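Local coordinates for uncharacterized protein (Corynebacterium glutamicum, PDB 2NSF) that probably catalyses the mycothiol-dependent isomerization of maleylpyruvate and carries a zinc ion bound by two histidines and a glutamate, at residues A[236-239]-A[243-246]; A[215-220]-A[230-235]. All blocks are in the same frame, centred on the assembly; numbering follows the deposited sequence.

Contact 1. Residues A[236-239]-A[243-246]. With SO4 (sulfate ion), chain D.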
ATOM      1  N   VAL A 236      -5.196   1.422  11.762  1.00 17.88           N
ATOM      2  CA  VAL A 236      -4.661   1.471  10.410  1.00 16.76           C
ATOM      3  C   VAL A 236      -5.797   1.311   9.396  1.00 17.64           C
ATOM      4  O   VAL A 236      -5.814   2.002   8.382  1.00 16.38           O
ATOM      5  CB  VAL A 236      -3.570   0.403  10.186  1.00 15.82           C
ATOM      6  CG1 VAL A 236      -3.136   0.390   8.712  1.00 15.72           C
ATOM      7  CG2 VAL A 236      -2.365   0.719  11.068  1.00 14.65           C
ATOM      8  N   ARG A 237      -6.754   0.421   9.659  1.00 17.67           N
ATOM      9  CA  ARG A 237      -7.881   0.274   8.729  1.00 18.85           C
ATOM     10  C   ARG A 237      -8.580   1.628   8.649  1.00 18.64           C
ATOM     11  O   ARG A 237      -8.957   2.090   7.570  1.00 18.71           O
ATOM     12  CB  ARG A 237      -8.888  -0.778   9.218  1.00 19.73           C
ATOM     13  CG  ARG A 237     -10.207  -0.780   8.428  1.00 20.46           C
ATOM     14  CD  ARG A 237     -11.246  -1.748   9.002  1.00 21.48           C
ATOM     15  NE  ARG A 237     -11.061  -3.126   8.541  1.00 25.16           N
ATOM     16  CZ  ARG A 237     -11.378  -3.564   7.323  1.00 25.74           C
ATOM     17  NH1 ARG A 237     -11.173  -4.834   7.001  1.00 24.10           N
ATOM     18  NH2 ARG A 237     -11.906  -2.738   6.428  1.00 26.75           N
ATOM     19  N   TYR A 238      -8.746   2.257   9.810  1.00 17.63           N
ATOM     20  CA  TYR A 238      -9.393   3.562   9.897  1.00 18.42           C
ATOM     21  C   TYR A 238      -8.614   4.645   9.154  1.00 18.02           C
ATOM     22  O   TYR A 238      -9.176   5.365   8.326  1.00 19.66           O
ATOM     23  CB  TYR A 238      -9.551   3.971  11.371  1.00 18.23           C
ATOM     24  CG  TYR A 238      -9.961   5.416  11.560  1.00 19.35           C
ATOM     25  CD1 TYR A 238     -11.258   5.843  11.272  1.00 19.07           C
ATOM     26  CD2 TYR A 238      -9.038   6.367  11.996  1.00 20.25           C
ATOM     27  CE1 TYR A 238     -11.627   7.185  11.417  1.00 19.80           C
ATOM     28  CE2 TYR A 238      -9.394   7.710  12.142  1.00 21.18           C
ATOM     29  CZ  TYR A 238     -10.689   8.109  11.849  1.00 21.67           C
ATOM     30  OH  TYR A 238     -11.043   9.431  11.986  1.00 21.42           O
ATOM     31  N   ALA A 239      -7.322   4.758   9.447  1.00 17.33           N
ATOM     32  CA  ALA A 239      -6.485   5.775   8.812  1.00 16.88           C
ATOM     33  C   ALA A 239      -6.405   5.577   7.306  1.00 18.20           C
ATOM     34  O   ALA A 239      -6.282   6.542   6.546  1.00 18.34           O
ATOM     35  CB  ALA A 239      -5.082   5.752   9.418  1.00 18.15           C
ATOM     36  N   GLY A 243     -12.639   2.065   6.984  1.00 24.10           N
ATOM     37  CA  GLY A 243     -13.622   1.717   7.989  1.00 24.81           C
ATOM     38  C   GLY A 243     -13.293   2.093   9.413  1.00 24.77           C
ATOM     39  O   GLY A 243     -12.130   2.158   9.799  1.00 22.23           O
ATOM     40  N   SER A 244     -14.341   2.319  10.200  1.00 25.90           N
ATOM     41  CA  SER A 244     -14.189   2.704  11.594  1.00 26.97           C
ATOM     42  C   SER A 244     -14.650   1.628  12.575  1.00 27.43           C
ATOM     43  O   SER A 244     -14.708   1.873  13.782  1.00 25.00           O
ATOM     44  CB  SER A 244     -14.974   3.992  11.858  1.00 28.33           C
ATOM     45  OG  SER A 244     -14.558   5.032  10.990  1.00 31.26           O
ATOM     46  N   ASP A 245     -14.972   0.437  12.072  1.00 28.55           N
ATOM     47  CA  ASP A 245     -15.440  -0.644  12.942  1.00 30.24           C
ATOM     48  C   ASP A 245     -14.465  -1.043  14.045  1.00 29.30           C
ATOM     49  O   ASP A 245     -14.875  -1.575  15.073  1.00 30.52           O
ATOM     50  CB  ASP A 245     -15.779  -1.899  12.130  1.00 33.85           C
ATOM     51  CG  ASP A 245     -17.027  -1.737  11.288  1.00 38.22           C
ATOM     52  OD1 ASP A 245     -17.841  -0.837  11.587  1.00 41.68           O
ATOM     53  OD2 ASP A 245     -17.201  -2.526  10.337  1.00 41.33           O
ATOM     54  N   GLY A 246     -13.179  -0.796  13.837  1.00 26.86           N
ATOM     55  CA  GLY A 246     -12.207  -1.177  14.847  1.00 26.14           C
ATOM     56  C   GLY A 246     -11.739  -0.070  15.768  1.00 25.11           C
ATOM     57  O   GLY A 246     -10.756  -0.242  16.489  1.00 23.80           O
TER
HETATM   58  S   SO4 D 403      -9.862  -6.194  10.743  1.00 43.99           S
HETATM   59  O1  SO4 D 403     -10.910  -7.118  10.255  1.00 45.16           O
HETATM   60  O2  SO4 D 403      -8.483  -6.698  10.578  1.00 42.88           O
HETATM   61  O3  SO4 D 403     -10.047  -4.792  10.322  1.00 44.51           O
HETATM   62  O4  SO4 D 403     -10.061  -6.156  12.179  1.00 49.49           O
HETATM   63  O   HOH W   1     -11.832   4.851   7.505  1.00 23.64           O

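Contact 2. Residues A[215-220]-A[230-235]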
ATOM      1  N   THR A 215       0.644   3.834  22.042  1.00 21.03           N
ATOM      2  CA  THR A 215       1.420   4.604  21.080  1.00 20.65           C
ATOM      3  C   THR A 215       0.502   5.555  20.333  1.00 19.56           C
ATOM      4  O   THR A 215      -0.484   5.134  19.726  1.00 17.95           O
ATOM      5  CB  THR A 215       2.131   3.688  20.064  1.00 21.68           C
ATOM      6  OG1 THR A 215       2.986   2.774  20.767  1.00 24.24           O
ATOM      7  CG2 THR A 215       2.975   4.515  19.095  1.00 20.84           C
ATOM      8  N   ARG A 216       0.818   6.846  20.394  1.00 18.29           N
ATOM      9  CA  ARG A 216       0.025   7.868  19.718  1.00 19.39           C
ATOM     10  C   ARG A 216       0.625   8.193  18.353  1.00 17.41           C
ATOM     11  O   ARG A 216       1.843   8.188  18.178  1.00 18.06           O
ATOM     12  CB  ARG A 216      -0.047   9.145  20.576  1.00 19.89           C
ATOM     13  CG  ARG A 216      -1.037   9.077  21.740  1.00 24.16           C
ATOM     14  CD  ARG A 216      -0.782  10.172  22.785  1.00 29.01           C
ATOM     15  NE  ARG A 216      -0.802  11.525  22.230  1.00 33.10           N
ATOM     16  CZ  ARG A 216      -1.824  12.373  22.321  1.00 35.19           C
ATOM     17  NH1 ARG A 216      -2.941  12.024  22.950  1.00 35.00           N
ATOM     18  NH2 ARG A 216      -1.727  13.580  21.780  1.00 35.02           N
ATOM     19  N   TYR A 217      -0.251   8.464  17.391  1.00 17.81           N
ATOM     20  CA  TYR A 217       0.135   8.811  16.029  1.00 17.18           C
ATOM     21  C   TYR A 217      -0.623  10.098  15.722  1.00 18.49           C
ATOM     22  O   TYR A 217      -1.719  10.072  15.165  1.00 17.49           O
ATOM     23  CB  TYR A 217      -0.288   7.697  15.064  1.00 18.04           C
ATOM     24  CG  TYR A 217       0.473   6.405  15.265  1.00 17.36           C
ATOM     25  CD1 TYR A 217       1.715   6.207  14.669  1.00 17.37           C
ATOM     26  CD2 TYR A 217      -0.041   5.386  16.069  1.00 17.84           C
ATOM     27  CE1 TYR A 217       2.431   5.029  14.864  1.00 18.35           C
ATOM     28  CE2 TYR A 217       0.669   4.201  16.274  1.00 18.09           C
ATOM     29  CZ  TYR A 217       1.903   4.032  15.667  1.00 18.61           C
ATOM     30  OH  TYR A 217       2.612   2.866  15.850  1.00 19.26           O
ATOM     31  N   PRO A 218      -0.050  11.246  16.108  1.00 17.79           N
ATOM     32  CA  PRO A 218      -0.695  12.538  15.869  1.00 18.79           C
ATOM     33  C   PRO A 218      -0.573  13.024  14.434  1.00 18.85           C
ATOM     34  O   PRO A 218       0.323  12.615  13.701  1.00 17.82           O
ATOM     35  CB  PRO A 218       0.028  13.463  16.840  1.00 18.91           C
ATOM     36  CG  PRO A 218       1.432  12.920  16.806  1.00 20.49           C
ATOM     37  CD  PRO A 218       1.206  11.417  16.866  1.00 19.36           C
ATOM     38  N   ALA A 219      -1.489  13.902  14.052  1.00 19.68           N
ATOM     39  CA  ALA A 219      -1.487  14.491  12.720  1.00 20.27           C
ATOM     40  C   ALA A 219      -1.114  15.959  12.902  1.00 20.75           C
ATOM     41  O   ALA A 219      -0.243  16.287  13.709  1.00 20.31           O
ATOM     42  CB  ALA A 219      -2.869  14.362  12.089  1.00 20.07           C
ATOM     43  N   ALA A 220      -1.766  16.849  12.166  1.00 20.15           N
ATOM     44  CA  ALA A 220      -1.465  18.273  12.297  1.00 21.79           C
ATOM     45  C   ALA A 220      -1.992  18.773  13.642  1.00 22.31           C
ATOM     46  O   ALA A 220      -3.036  18.329  14.105  1.00 22.73           O
ATOM     47  CB  ALA A 220      -2.105  19.048  11.153  1.00 22.26           C
ATOM     48  N   GLY A 230      -7.893   2.140  19.257  1.00 20.31           N
ATOM     49  CA  GLY A 230      -8.233   0.750  19.019  1.00 20.91           C
ATOM     50  C   GLY A 230      -6.943  -0.036  18.931  1.00 20.47           C
ATOM     51  O   GLY A 230      -5.897   0.444  19.367  1.00 19.11           O
ATOM     52  N   SER A 231      -7.001  -1.247  18.387  1.00 20.55           N
ATOM     53  CA  SER A 231      -5.788  -2.035  18.230  1.00 21.39           C
ATOM     54  C   SER A 231      -5.080  -1.429  17.023  1.00 21.03           C
ATOM     55  O   SER A 231      -5.660  -0.611  16.309  1.00 20.01           O
ATOM     56  CB  SER A 231      -6.122  -3.500  17.940  1.00 22.85           C
ATOM     57  OG  SER A 231      -6.799  -3.623  16.697  1.00 25.68           O
ATOM     58  N   LEU A 232      -3.839  -1.835  16.784  1.00 19.27           N
ATOM     59  CA  LEU A 232      -3.090  -1.299  15.653  1.00 19.91           C
ATOM     60  C   LEU A 232      -3.809  -1.577  14.331  1.00 21.19           C
ATOM     61  O   LEU A 232      -3.915  -0.698  13.475  1.00 19.35           O
ATOM     62  CB  LEU A 232      -1.682  -1.894  15.630  1.00 21.97           C
ATOM     63  CG  LEU A 232      -0.689  -1.351  14.603  1.00 22.67           C
ATOM     64  CD1 LEU A 232      -0.434   0.137  14.843  1.00 23.47           C
ATOM     65  CD2 LEU A 232       0.607  -2.141  14.700  1.00 23.62           C
ATOM     66  N   ALA A 233      -4.316  -2.797  14.161  1.00 19.88           N
ATOM     67  CA  ALA A 233      -5.021  -3.128  12.927  1.00 19.69           C
ATOM     68  C   ALA A 233      -6.241  -2.220  12.782  1.00 19.44           C
ATOM     69  O   ALA A 233      -6.573  -1.772  11.686  1.00 19.19           O
ATOM     70  CB  ALA A 233      -5.451  -4.586  12.940  1.00 19.51           C
ATOM     71  N   GLY A 234      -6.898  -1.944  13.905  1.00 17.62           N
ATOM     72  CA  GLY A 234      -8.070  -1.090  13.883  1.00 19.28           C
ATOM     73  C   GLY A 234      -7.792   0.346  13.464  1.00 19.76           C
ATOM     74  O   GLY A 234      -8.531   0.908  12.649  1.00 18.68           O
ATOM     75  N   ILE A 235      -6.739   0.955  14.001  1.00 19.43           N
ATOM     76  CA  ILE A 235      -6.465   2.337  13.632  1.00 18.97           C
ATOM     77  C   ILE A 235      -5.900   2.451  12.230  1.00 17.83           C
ATOM     78  O   ILE A 235      -6.111   3.457  11.569  1.00 18.08           O
ATOM     79  CB  ILE A 235      -5.526   3.063  14.644  1.00 19.77           C
ATOM     80  CG1 ILE A 235      -4.154   2.397  14.708  1.00 20.68           C
ATOM     81  CG2 ILE A 235      -6.190   3.086  16.019  1.00 21.34           C
ATOM     82  CD1 ILE A 235      -3.131   3.198  15.508  1.00 21.06           C
TER

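Contact 1. Residues A[236-239]-A[243-246]
The loop 243-246 turns back beside the last turn of helix 232-239, bringing G243 CA to 5.0 Å from Y238 CA, and G243 O sits 3.1 Å from Y238 CA in a CA-H...O contact. No direct hydrogen bond crosses here; a water does the joining, donating to Y238 O and accepting from G243 N at 2.9 Å. G243 itself runs through phi 131° and psi 152°, a backbone shape that calls for glycine. This is how the helix hands over, through a short loop, to edge strand 247-249 of the mixed four-stranded sheet in the C-terminal domain. R237 lays its aliphatic part along G243, with CG 3.8 Å from G243 O. Its chain then bends at chi3 (-83°), and R237 NE gives a nearly straight bond, 2.6 Å, to O3 of a sulfate that lies at the guanidinium edge and is probably from the crystallisation liquor; G179 N holds the same ion, while R237 NH2 bonds to R242 O. On the other flank S244 OG meets the edge of the Y238 ring near its plane, 3.4 Å from CD1, and the phenol OH is tied to P255 O.

Contact 2. Residues A[215-220]-A[230-235]
Y217 provides nearly half of the buried surface here, meeting I235 and L232 of helix 232-239 from strand 215-218. The strand and helix stay well apart, with 9.6 Å between the CA atoms of Y217 and I235, and the space is bridged entirely by side chains. A chi1 of -67° swings the Y217 ring off the strand toward the helix. I235 comes to meet it at about a right angle. With chi1 at 62°, I235 turns CG1 toward the strand and carries I235 CD1 to 3.8 Å from Y217 CD2, with CE2 of the same ring only slightly farther off. L232, one turn earlier, touches the outer end of the ring through a single methyl: its CD1 stands 4.2 Å from Y217 OH and 4.4 Å from Y217 CE2. A190 of helix 183-199 and L208 of the neighbouring strand also touch Y217, which places this ring in the layer between the mixed sheet and the helices of the C-terminal domain. The helix start is fixed separately, by S231 at the N-cap, whose OG accepts from G234 N at 3.3 Å. Across the contact itself no hydrogen bond forms, so between these two segments the attraction is van der Waals contact of two methyls with one tyrosine side chain.

In the fold
Both contacts use helix 232-239: contact 2 takes its beginning, contact 1 its end, and their centres lie about 10 Å apart. Contact 2 is interior, all three touching residues being buried, and has no hydrogen bond across it. Contact 1 is only partly buried and more polar, with a bridging water on one flank and a sulfate on the other, though its Y238 still reaches inward to L206 and L208. The two also differ in reach, contact 2 tying the helix to edge strand 215-218 and contact 1 to the loop leading to 247-249, the outermost strand on the other side. Contact 1 lies nearer the zinc site, with the R237 side chain about 11 Å from that of H168.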